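Local coordinates for protein beta-glucuronidase (uncultured Clostridium sp., PDB 6U7J) that probably hydrolyses beta-glucuronide conjugates, including those of estrogens, as a gut microbial glycoside hydrolase of family 2, at residues Glu42-Lys47 and Trp76-Arg81; Ser59-Ile64 and Arg71-Trp76; Val101-Val106 and Asn145-Asp150; Gly119-Phe124 and Ile184-Arg189. All blocks are in the same frame, centred on the assembly; numbering follows the deposited sequence.

Contact 1. Residues Glu42-Lys47 and Trp76-Arg81; sequences EKWFEK and WVWYER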
# COMPACT_ATOMS: atom_id res chain seq x y z
N GLU B 42 -2.37 46.62 -9.80
CA GLU B 42 -3.74 46.96 -10.11
C GLU B 42 -4.50 47.45 -8.89
O GLU B 42 -5.71 47.70 -8.98
CB GLU B 42 -4.44 45.75 -10.74
CG GLU B 42 -3.72 45.31 -12.00
CD GLU B 42 -4.46 44.23 -12.78
OE1 GLU B 42 -5.60 43.90 -12.40
OE2 GLU B 42 -3.88 43.71 -13.76
N LYS B 43 -3.80 47.60 -7.76
CA LYS B 43 -4.35 48.14 -6.52
C LYS B 43 -5.66 47.44 -6.16
O LYS B 43 -6.68 48.07 -5.87
CB LYS B 43 -4.52 49.66 -6.63
CG LYS B 43 -3.19 50.31 -6.99
CD LYS B 43 -2.96 51.68 -6.36
CE LYS B 43 -2.01 52.50 -7.22
NZ LYS B 43 -1.46 53.70 -6.50
N TRP B 44 -5.59 46.10 -6.14
CA TRP B 44 -6.75 45.27 -5.84
C TRP B 44 -7.33 45.60 -4.48
O TRP B 44 -8.53 45.40 -4.26
CB TRP B 44 -6.37 43.79 -5.88
CG TRP B 44 -6.31 43.21 -7.24
CD1 TRP B 44 -6.62 43.84 -8.42
CD2 TRP B 44 -5.92 41.88 -7.58
NE1 TRP B 44 -6.42 42.98 -9.47
CE2 TRP B 44 -6.00 41.76 -8.98
CE3 TRP B 44 -5.51 40.77 -6.83
CZ2 TRP B 44 -5.69 40.58 -9.66
CZ3 TRP B 44 -5.19 39.60 -7.50
CH2 TRP B 44 -5.28 39.51 -8.90
N PHE B 45 -6.49 46.08 -3.56
CA PHE B 45 -6.93 46.38 -2.20
C PHE B 45 -7.89 47.58 -2.11
O PHE B 45 -8.53 47.76 -1.07
CB PHE B 45 -5.72 46.65 -1.32
CG PHE B 45 -4.78 47.69 -1.88
CD1 PHE B 45 -5.06 49.05 -1.72
CD2 PHE B 45 -3.63 47.32 -2.56
CE1 PHE B 45 -4.20 50.01 -2.22
CE2 PHE B 45 -2.77 48.28 -3.07
CZ PHE B 45 -3.06 49.62 -2.90
N GLU B 46 -8.01 48.39 -3.16
CA GLU B 46 -8.85 49.59 -3.06
C GLU B 46 -10.33 49.28 -3.12
O GLU B 46 -11.14 50.17 -2.84
CB GLU B 46 -8.49 50.58 -4.16
CG GLU B 46 -7.06 51.06 -4.10
CD GLU B 46 -6.82 52.28 -4.97
OE1 GLU B 46 -7.52 52.41 -5.99
OE2 GLU B 46 -5.94 53.10 -4.62
N LYS B 47 -10.72 48.07 -3.48
CA LYS B 47 -12.12 47.69 -3.58
C LYS B 47 -12.23 46.20 -3.29
O LYS B 47 -11.21 45.50 -3.30
CB LYS B 47 -12.68 48.04 -4.97
CG LYS B 47 -12.20 47.15 -6.13
CD LYS B 47 -10.76 47.47 -6.60
CE LYS B 47 -10.34 46.60 -7.82
NZ LYS B 47 -9.07 47.10 -8.47
N TRP B 76 2.60 36.32 -4.89
CA TRP B 76 1.64 36.86 -3.93
C TRP B 76 0.24 36.33 -4.19
O TRP B 76 -0.16 36.10 -5.33
CB TRP B 76 1.61 38.40 -3.97
CG TRP B 76 2.89 39.01 -3.48
CD1 TRP B 76 4.04 39.22 -4.20
CD2 TRP B 76 3.16 39.47 -2.15
NE1 TRP B 76 5.00 39.78 -3.40
CE2 TRP B 76 4.49 39.94 -2.14
CE3 TRP B 76 2.42 39.52 -0.97
CZ2 TRP B 76 5.08 40.48 -0.99
CZ3 TRP B 76 3.01 40.04 0.17
CH2 TRP B 76 4.33 40.51 0.15
N VAL B 77 -0.52 36.19 -3.10
CA VAL B 77 -1.94 35.89 -3.16
C VAL B 77 -2.67 36.88 -2.26
O VAL B 77 -2.05 37.59 -1.45
CB VAL B 77 -2.27 34.44 -2.75
CG1 VAL B 77 -1.49 33.46 -3.64
CG2 VAL B 77 -1.93 34.20 -1.27
N TRP B 78 -4.00 36.90 -2.37
CA TRP B 78 -4.83 37.91 -1.74
C TRP B 78 -5.97 37.22 -0.99
O TRP B 78 -6.73 36.45 -1.58
CB TRP B 78 -5.38 38.88 -2.79
CG TRP B 78 -4.28 39.68 -3.37
CD1 TRP B 78 -3.44 39.32 -4.38
CD2 TRP B 78 -3.85 40.97 -2.94
NE1 TRP B 78 -2.51 40.31 -4.61
CE2 TRP B 78 -2.74 41.34 -3.73
CE3 TRP B 78 -4.29 41.85 -1.94
CZ2 TRP B 78 -2.08 42.56 -3.58
CZ3 TRP B 78 -3.63 43.07 -1.79
CH2 TRP B 78 -2.54 43.41 -2.61
N TYR B 79 -6.06 37.50 0.30
CA TYR B 79 -7.16 37.06 1.14
C TYR B 79 -8.02 38.26 1.51
O TYR B 79 -7.51 39.37 1.67
CB TYR B 79 -6.67 36.44 2.44
CG TYR B 79 -6.01 35.08 2.38
CD1 TYR B 79 -6.65 33.96 2.91
CD2 TYR B 79 -4.72 34.91 1.87
CE1 TYR B 79 -6.06 32.71 2.90
CE2 TYR B 79 -4.11 33.66 1.87
CZ TYR B 79 -4.79 32.56 2.38
OH TYR B 79 -4.22 31.31 2.40
N GLU B 80 -9.31 38.01 1.73
CA GLU B 80 -10.18 39.09 2.18
C GLU B 80 -11.34 38.53 2.99
O GLU B 80 -11.87 37.47 2.66
CB GLU B 80 -10.73 39.89 1.00
CG GLU B 80 -11.61 41.04 1.39
CD GLU B 80 -11.81 41.98 0.23
OE1 GLU B 80 -11.00 42.93 0.10
OE2 GLU B 80 -12.74 41.75 -0.58
N ARG B 81 -11.72 39.25 4.04
CA ARG B 81 -12.97 38.98 4.73
C ARG B 81 -13.46 40.25 5.40
O ARG B 81 -12.77 41.28 5.43
CB ARG B 81 -12.82 37.84 5.75
CG ARG B 81 -12.03 38.19 7.00
CD ARG B 81 -12.32 37.22 8.13
NE ARG B 81 -13.59 37.53 8.78
CZ ARG B 81 -14.24 36.71 9.59
NH1 ARG B 81 -13.77 35.49 9.87
NH2 ARG B 81 -15.39 37.09 10.12
O HOH W 1 -9.31 43.92 -1.76

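Contact 2. Residues Ser59-Ile64 and Arg71-Trp76; sequences SSYNDI and RDHVGW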
# COMPACT_ATOMS: atom_id res chain seq x y z
N SER B 59 -4.74 27.74 7.57
CA SER B 59 -4.45 26.68 6.60
C SER B 59 -3.44 27.22 5.60
O SER B 59 -3.38 28.44 5.39
CB SER B 59 -5.72 26.22 5.85
OG SER B 59 -5.45 25.17 4.93
N SER B 60 -2.63 26.35 5.02
CA SER B 60 -1.94 26.67 3.79
C SER B 60 -2.96 26.64 2.64
O SER B 60 -3.96 25.93 2.71
CB SER B 60 -0.82 25.66 3.53
OG SER B 60 0.02 25.47 4.67
N TYR B 61 -2.71 27.41 1.59
CA TYR B 61 -3.59 27.32 0.43
C TYR B 61 -3.19 26.24 -0.57
O TYR B 61 -3.97 25.94 -1.48
CB TYR B 61 -3.70 28.66 -0.32
CG TYR B 61 -2.41 29.23 -0.90
CD1 TYR B 61 -1.87 28.75 -2.08
CD2 TYR B 61 -1.76 30.29 -0.26
CE1 TYR B 61 -0.69 29.30 -2.60
CE2 TYR B 61 -0.61 30.83 -0.77
CZ TYR B 61 -0.08 30.34 -1.94
OH TYR B 61 1.08 30.91 -2.43
N ASN B 62 -2.01 25.64 -0.42
CA ASN B 62 -1.43 24.89 -1.52
C ASN B 62 -2.12 23.55 -1.78
O ASN B 62 -2.16 23.11 -2.93
CB ASN B 62 0.06 24.67 -1.28
CG ASN B 62 0.79 25.96 -0.95
OD1 ASN B 62 0.79 26.42 0.20
ND2 ASN B 62 1.44 26.53 -1.94
N ASP B 63 -2.66 22.88 -0.76
CA ASP B 63 -3.25 21.55 -0.97
C ASP B 63 -4.78 21.55 -0.90
O ASP B 63 -5.39 20.48 -0.86
CB ASP B 63 -2.68 20.55 0.04
CG ASP B 63 -1.21 20.26 -0.21
OD1 ASP B 63 -0.69 20.61 -1.31
OD2 ASP B 63 -0.57 19.70 0.71
N ILE B 64 -5.41 22.72 -0.93
CA ILE B 64 -6.87 22.78 -0.84
C ILE B 64 -7.52 22.52 -2.19
O ILE B 64 -8.55 21.83 -2.27
CB ILE B 64 -7.28 24.16 -0.28
CG1 ILE B 64 -6.63 24.37 1.09
CG2 ILE B 64 -8.80 24.27 -0.21
CD1 ILE B 64 -7.30 23.60 2.20
N ARG B 71 -1.06 25.30 -6.39
CA ARG B 71 -0.13 24.56 -5.55
C ARG B 71 1.31 25.05 -5.73
O ARG B 71 2.03 25.25 -4.75
CB ARG B 71 -0.22 23.06 -5.84
CG ARG B 71 0.67 22.17 -4.92
CD ARG B 71 0.87 20.74 -5.52
NE ARG B 71 1.67 20.77 -6.75
CZ ARG B 71 1.67 19.84 -7.72
NH1 ARG B 71 0.92 18.74 -7.63
NH2 ARG B 71 2.45 20.01 -8.79
N ASP B 72 1.72 25.29 -6.98
CA ASP B 72 3.10 25.65 -7.31
C ASP B 72 3.31 27.16 -7.45
O ASP B 72 4.34 27.58 -7.99
CB ASP B 72 3.51 24.96 -8.61
CG ASP B 72 3.43 23.43 -8.52
OD1 ASP B 72 3.42 22.87 -7.39
OD2 ASP B 72 3.40 22.80 -9.59
N HIS B 73 2.37 27.98 -6.99
CA HIS B 73 2.42 29.43 -7.20
C HIS B 73 3.68 30.06 -6.60
O HIS B 73 4.08 29.76 -5.48
CB HIS B 73 1.16 30.06 -6.58
CG HIS B 73 1.10 31.55 -6.68
ND1 HIS B 73 0.86 32.21 -7.87
CD2 HIS B 73 1.21 32.51 -5.73
CE1 HIS B 73 0.84 33.52 -7.64
NE2 HIS B 73 1.05 33.73 -6.35
N VAL B 74 4.32 30.93 -7.38
CA VAL B 74 5.43 31.75 -6.90
C VAL B 74 4.98 33.21 -6.89
O VAL B 74 4.59 33.75 -7.92
CB VAL B 74 6.68 31.56 -7.77
CG1 VAL B 74 7.75 32.59 -7.38
CG2 VAL B 74 7.24 30.14 -7.60
N GLY B 75 5.04 33.83 -5.72
CA GLY B 75 4.65 35.23 -5.60
C GLY B 75 3.61 35.53 -4.53
O GLY B 75 3.70 35.02 -3.40
N TRP B 76 2.60 36.32 -4.89
CA TRP B 76 1.64 36.86 -3.93
C TRP B 76 0.24 36.33 -4.19
O TRP B 76 -0.16 36.10 -5.33
CB TRP B 76 1.61 38.40 -3.97
CG TRP B 76 2.89 39.01 -3.48
CD1 TRP B 76 4.04 39.22 -4.20
CD2 TRP B 76 3.16 39.47 -2.15
NE1 TRP B 76 5.00 39.78 -3.40
CE2 TRP B 76 4.49 39.94 -2.14
CE3 TRP B 76 2.42 39.52 -0.97
CZ2 TRP B 76 5.08 40.48 -0.99
CZ3 TRP B 76 3.01 40.04 0.17
CH2 TRP B 76 4.33 40.51 0.15
O HOH W 2 1.86 33.37 -1.56

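Contact 3. Residues Val101-Val106 and Asn145-Asp150; sequences VTHHAV and NILEWD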
# COMPACT_ATOMS: atom_id res chain seq x y z
N VAL B 101 1.72 34.92 9.19
CA VAL B 101 1.40 34.94 7.77
C VAL B 101 2.68 34.56 7.05
O VAL B 101 3.72 35.18 7.27
CB VAL B 101 0.91 36.33 7.30
CG1 VAL B 101 0.81 36.38 5.78
CG2 VAL B 101 -0.41 36.68 7.94
N THR B 102 2.62 33.53 6.21
CA THR B 102 3.80 32.89 5.65
C THR B 102 3.90 33.19 4.16
O THR B 102 3.06 32.72 3.39
CB THR B 102 3.71 31.38 5.88
OG1 THR B 102 3.37 31.13 7.24
CG2 THR B 102 5.01 30.69 5.51
N HIS B 103 4.93 33.92 3.74
CA HIS B 103 6.04 34.40 4.57
C HIS B 103 5.94 35.89 4.87
O HIS B 103 6.38 36.35 5.93
CB HIS B 103 7.37 34.16 3.86
CG HIS B 103 7.74 32.72 3.73
ND1 HIS B 103 8.32 32.00 4.76
CD2 HIS B 103 7.64 31.86 2.69
CE1 HIS B 103 8.56 30.77 4.36
NE2 HIS B 103 8.16 30.66 3.10
N HIS B 104 5.36 36.64 3.93
CA HIS B 104 5.33 38.09 3.94
C HIS B 104 3.90 38.59 3.88
O HIS B 104 3.07 38.02 3.16
CB HIS B 104 6.12 38.66 2.75
CG HIS B 104 7.47 38.05 2.58
ND1 HIS B 104 8.45 38.13 3.54
CD2 HIS B 104 8.00 37.33 1.56
CE1 HIS B 104 9.53 37.49 3.12
NE2 HIS B 104 9.28 37.00 1.92
N ALA B 105 3.60 39.66 4.63
CA ALA B 105 2.24 40.16 4.72
C ALA B 105 2.18 41.66 4.46
O ALA B 105 3.05 42.42 4.90
CB ALA B 105 1.63 39.87 6.10
N VAL B 106 1.13 42.08 3.76
CA VAL B 106 0.71 43.48 3.72
C VAL B 106 -0.76 43.49 4.11
O VAL B 106 -1.58 42.86 3.44
CB VAL B 106 0.92 44.12 2.33
CG1 VAL B 106 0.66 45.65 2.39
CG2 VAL B 106 2.32 43.87 1.83
N ASN B 145 5.14 34.48 -0.83
CA ASN B 145 5.90 33.29 -0.46
C ASN B 145 7.35 33.28 -0.96
O ASN B 145 8.02 32.24 -0.87
CB ASN B 145 5.18 32.03 -0.94
CG ASN B 145 5.13 31.92 -2.45
OD1 ASN B 145 5.89 32.57 -3.17
ND2 ASN B 145 4.22 31.09 -2.94
N ILE B 146 7.83 34.39 -1.48
CA ILE B 146 9.17 34.42 -2.06
C ILE B 146 10.21 34.51 -0.96
O ILE B 146 10.07 35.26 0.01
CB ILE B 146 9.27 35.60 -3.05
CG1 ILE B 146 8.41 35.27 -4.27
CG2 ILE B 146 10.72 35.85 -3.45
CD1 ILE B 146 8.24 36.40 -5.20
N LEU B 147 11.27 33.71 -1.09
CA LEU B 147 12.36 33.72 -0.12
C LEU B 147 13.62 34.18 -0.82
O LEU B 147 13.92 33.74 -1.93
CB LEU B 147 12.57 32.35 0.51
CG LEU B 147 11.46 31.83 1.42
CD1 LEU B 147 11.75 30.38 1.80
CD2 LEU B 147 11.27 32.73 2.67
N GLU B 148 14.34 35.09 -0.18
CA GLU B 148 15.60 35.63 -0.68
C GLU B 148 16.70 35.35 0.32
O GLU B 148 16.48 34.74 1.37
CB GLU B 148 15.48 37.14 -0.96
CG GLU B 148 14.53 37.49 -2.08
CD GLU B 148 15.14 37.32 -3.46
OE1 GLU B 148 16.07 36.49 -3.62
OE2 GLU B 148 14.70 38.04 -4.38
N TRP B 149 17.91 35.82 -0.01
CA TRP B 149 19.09 35.55 0.81
C TRP B 149 19.03 36.20 2.18
O TRP B 149 19.79 35.80 3.06
CB TRP B 149 20.35 36.00 0.09
CG TRP B 149 20.70 35.13 -1.09
CD1 TRP B 149 20.64 35.47 -2.40
CD2 TRP B 149 21.16 33.77 -1.04
NE1 TRP B 149 21.03 34.41 -3.19
CE2 TRP B 149 21.35 33.36 -2.38
CE3 TRP B 149 21.42 32.87 -0.01
CZ2 TRP B 149 21.80 32.07 -2.70
CZ3 TRP B 149 21.87 31.60 -0.33
CH2 TRP B 149 22.06 31.21 -1.67
N ASP B 150 18.15 37.19 2.38
CA ASP B 150 17.99 37.84 3.68
C ASP B 150 16.64 37.52 4.31
O ASP B 150 16.21 38.23 5.23
CB ASP B 150 18.20 39.35 3.59
CG ASP B 150 17.21 40.03 2.66
OD1 ASP B 150 16.46 39.34 1.94
OD2 ASP B 150 17.19 41.28 2.63

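Contact 4. Residues Gly119-Phe124 and Ile184-Arg189; sequences GGFLPF and IHRPVR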
# COMPACT_ATOMS: atom_id res chain seq x y z
N GLY B 119 8.50 37.50 7.52
CA GLY B 119 8.78 36.39 8.42
C GLY B 119 7.51 35.59 8.61
O GLY B 119 6.47 36.11 9.01
N GLY B 120 7.61 34.28 8.32
CA GLY B 120 6.45 33.43 8.22
C GLY B 120 6.00 32.68 9.45
O GLY B 120 5.02 31.93 9.38
N PHE B 121 6.68 32.82 10.60
CA PHE B 121 6.38 31.92 11.70
C PHE B 121 6.30 32.61 13.07
O PHE B 121 6.41 31.93 14.09
CB PHE B 121 7.43 30.80 11.74
CG PHE B 121 7.49 30.04 10.46
CD1 PHE B 121 6.57 29.05 10.20
CD2 PHE B 121 8.41 30.37 9.49
CE1 PHE B 121 6.58 28.36 9.00
CE2 PHE B 121 8.43 29.69 8.28
CZ PHE B 121 7.52 28.68 8.04
N LEU B 122 6.09 33.92 13.11
CA LEU B 122 6.01 34.66 14.37
C LEU B 122 4.93 35.72 14.26
O LEU B 122 4.72 36.30 13.19
CB LEU B 122 7.36 35.32 14.72
CG LEU B 122 8.42 34.36 15.27
CD1 LEU B 122 9.80 35.00 15.22
CD2 LEU B 122 8.06 33.95 16.68
N PRO B 123 4.21 35.99 15.35
CA PRO B 123 3.03 36.85 15.27
C PRO B 123 3.37 38.32 15.06
O PRO B 123 4.50 38.77 15.27
CB PRO B 123 2.36 36.65 16.63
CG PRO B 123 3.50 36.37 17.56
CD PRO B 123 4.47 35.54 16.73
N PHE B 124 2.36 39.07 14.65
CA PHE B 124 2.44 40.52 14.58
C PHE B 124 1.05 41.09 14.79
O PHE B 124 0.05 40.37 14.73
CB PHE B 124 3.06 41.00 13.26
CG PHE B 124 2.31 40.54 12.03
CD1 PHE B 124 2.50 39.26 11.51
CD2 PHE B 124 1.45 41.40 11.36
CE1 PHE B 124 1.83 38.84 10.37
CE2 PHE B 124 0.77 40.99 10.21
CZ PHE B 124 0.96 39.71 9.71
N ILE B 184 -2.22 31.74 5.54
CA ILE B 184 -2.42 32.24 6.89
C ILE B 184 -2.55 31.01 7.79
O ILE B 184 -3.63 30.43 7.92
CB ILE B 184 -3.65 33.15 6.98
CG1 ILE B 184 -3.51 34.31 5.98
CG2 ILE B 184 -3.83 33.69 8.40
CD1 ILE B 184 -4.71 35.27 5.97
N HIS B 185 -1.45 30.64 8.46
CA HIS B 185 -1.33 29.36 9.13
C HIS B 185 -1.84 29.34 10.56
O HIS B 185 -2.01 28.24 11.11
CB HIS B 185 0.13 28.90 9.13
CG HIS B 185 0.64 28.53 7.77
ND1 HIS B 185 1.91 28.82 7.35
CD2 HIS B 185 0.03 27.89 6.74
CE1 HIS B 185 2.08 28.36 6.12
NE2 HIS B 185 0.95 27.80 5.73
N ARG B 186 -2.07 30.49 11.17
CA ARG B 186 -2.41 30.59 12.58
C ARG B 186 -3.58 31.55 12.77
O ARG B 186 -3.88 32.36 11.89
CB ARG B 186 -1.19 31.04 13.40
CG ARG B 186 -0.13 29.94 13.39
CD ARG B 186 1.14 30.27 14.14
NE ARG B 186 2.17 29.30 13.78
CZ ARG B 186 3.47 29.47 14.00
NH1 ARG B 186 3.91 30.59 14.58
NH2 ARG B 186 4.32 28.53 13.63
N PRO B 187 -4.30 31.43 13.89
CA PRO B 187 -5.54 32.21 14.08
C PRO B 187 -5.33 33.71 13.89
O PRO B 187 -4.32 34.27 14.31
CB PRO B 187 -5.94 31.89 15.52
CG PRO B 187 -5.37 30.54 15.78
CD PRO B 187 -4.10 30.46 14.98
N VAL B 188 -6.31 34.34 13.25
CA VAL B 188 -6.43 35.80 13.18
C VAL B 188 -7.39 36.24 14.28
O VAL B 188 -8.47 35.67 14.43
CB VAL B 188 -6.91 36.27 11.80
CG1 VAL B 188 -6.97 37.83 11.74
CG2 VAL B 188 -6.03 35.72 10.71
N ARG B 189 -7.00 37.26 15.04
CA ARG B 189 -7.77 37.69 16.20
C ARG B 189 -7.89 39.21 16.21
O ARG B 189 -6.91 39.91 15.97
CB ARG B 189 -7.13 37.20 17.51
CG ARG B 189 -6.74 35.74 17.52
CD ARG B 189 -6.64 35.18 18.94
NE ARG B 189 -6.10 33.82 18.97
CZ ARG B 189 -6.52 32.84 19.77
NH1 ARG B 189 -7.51 33.04 20.64
NH2 ARG B 189 -5.94 31.65 19.69
O HOH W 3 3.29 29.78 10.33

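Contact 1. Residues Glu42-Lys47 and Trp76-Arg81
In the sugar-binding domain, the short 3-10 turn of Trp44 and Phe45 covers Trp78 on strand 76-85, an aromatic cluster on one side of the antiparallel sheet. The main contact is T-shaped. The six-membered ring of Trp44 turns its edge to one face of the Trp78 pyrrole, with planes at 66° and centroids 5.0 Å apart, and its CE3 comes to 3.5 Å from Trp78 CD1. Phe45 reaches the far end of the same indole: its CD2 lies 4.1 Å from Trp78 CH2, and a chi1 of 53° brings the Phe45 ring edge to this benzo end. Trp44 NE1 donates to Glu42 OE1 (3.2 Å, 146°) from above the carboxylate plane, a bond within 42-47 that steadies the indole.

The polar edge is bridged by water 1, placed to donate to Lys47 O at 2.9 Å and to Glu80 OE1 at 2.7 Å, although it has more acceptors nearby than protons. Glu80 also takes Leu49 N on OE2 and a salt bridge from Arg138 on OE1, which probably keeps this buried carboxylate charged beside the aromatic packing.

Contact 2. Residues Ser59-Ile64 and Arg71-Trp76
Side-chain-to-backbone hydrogen bonding joins Asn62 to Arg71, where the chain leaving the short strand 59-60 runs past the C-terminal end of helix 68-71. Asn62 ND2 donates to Arg71 O over 3.1 Å at 162°, and the acceptor lies close to the amide plane. The other end of the amide, OD1, takes Ser182 N, so both ends are engaged and the amide cannot easily flip. On the Arg71 side, CB rests 3.5 Å from Asn62 O, and the backbones are near enough for the CA atoms of Asn62 and Arg71 to stand 4.2 Å apart.

These two pieces belong to the connection from strand 53-57 to strand 76-85, both of which pair with strand 20-32 in the sugar-binding domain's antiparallel sheet. Along it, Tyr61 and His73 cross at about a right angle, the hydroxyl meeting the imidazole edge with Tyr61 OH 3.7 Å from His73 CD2. Water 2 extends the reach of that hydroxyl: it lies 2.7 Å from Tyr61 OH and donates to Gly75 O. His73 NE2 donates to Trp76 O at 2.8 Å, from above the carbonyl plane.

Arg71 bends at chi3 (67°) and grips the adjacent Asp72 side-on, NE to OD1 at 2.8 Å and NH2 to OD2 at 3.1 Å. Its NH1 continues to Glu520 O of a third subunit, a bond across the subunit boundary.

Contact 3. Residues Val101-Val106 and Asn145-Asp150
Apolar packing comes first: Leu147 sets one methyl squarely on the imidazole of His103. The CH-pi contact is almost perpendicular, with Leu147 CD2 3.5 Å from the ring centroid and 2° off the normal, so that this carbon is nearly equidistant from all five ring atoms. Leu147 CD1 reaches the same ring at His103 NE2, 3.8 Å away. On the opposite face Thr102 CG2 lies over the ring centre, leaving the imidazole sandwiched between two methyl groups. The peptide bond between Thr102 and His103 is cis, which probably helps bring these neighbouring side chains together.

Among the polar contacts, one hydrogen bond joins the segments directly. His104 NE2 donates to Ile146 O over 2.7 Å at 144°, with the oxygen in the ring plane and the donor nearly along the C=O axis. His103 NE2 has its partner elsewhere, in Asn180 OD1; Asn180 ND2 in turn bonds to Asn145 O.

Backbone shape makes both imidazoles available on this side. His103 and His104 together face Gly144 in a classic beta bulge, just where strand 104-109 pairs with the end of strand 135-144 and the chain of 145-150 departs from the sheet. Using NE2 as donor toward Ile146 O requires His104 to carry a proton there, whereas the His103 ring acts toward Leu147 through its pi face: two adjacent histidines hold one departing loop by different chemistry.

Contact 4. Residues Gly119-Phe124 and Ile184-Arg189
Arg186 and Phe121 make the close part of this contact, joining two loops of the sugar-binding domain next to the TIM barrel. The arginine chain is extended from CG to NE and delivers NH1 to Phe121 O, a hydrogen bond of 2.9 Å with an angle of 138° at the proton. The donor stands above the carbonyl plane, 68° out of it, so the guanidinium approaches the peptide from over its pi side. The neighbouring nitrogen, NH2, lies 4.1 Å from Phe121 CD1 at the ring's edge, and the guanidinium and phenyl planes are 55° apart, far from a parallel stack. The phenyl itself stacks on Tyr342, while Leu122, which points away from Arg186, packs on helix 386-403.

The other side is looser and bridged by a single water. Water 3 donates to Gly120 O at 2.9 Å and is only weakly linked to His185 ND1, 3.4 Å away in the imidazole plane. It also sits 3.4 Å above one face of the Arg186 guanidinium, toward the rim. His185 does not touch 119-124 directly; the weak water link joins them, and its ND1 also has a weak hydrogen bond with Thr102 OG1.

Beyond the segments, Arg186 NH2 forms a salt bridge with Glu308 and a hydrogen bond to Pro343 O, and a bound calcium ion lies about 4 Å from the arginine side chain. The partners of NH1 and NH2 together probably fix the guanidinium's rotation, and Glu308 would be expected to offset positive charge here, where the calcium ion adds to that of the arginine.

All four contacts are largely buried and lie in the sugar-binding domain, but in different parts of it. Contact 1 is mostly aromatic and covers the sheet, its centre about 29 Å from that of the chain; contact 4, whose centre is about 12 Å from it, relies on an arginine facing the TIM barrel. Contacts 1 and 2 share Trp76, and Val77 CG2 packs on Tyr61 CE2. Between contacts 2 and 3, Asn145 is the polar link, its side chain bonded to His73 O and Gly75 N. Contacts 3 and 4 meet where Thr102 OG1 bonds to Gly120 O. Among them, contact 2 alone reaches other subunits, through Arg71 and Ile64.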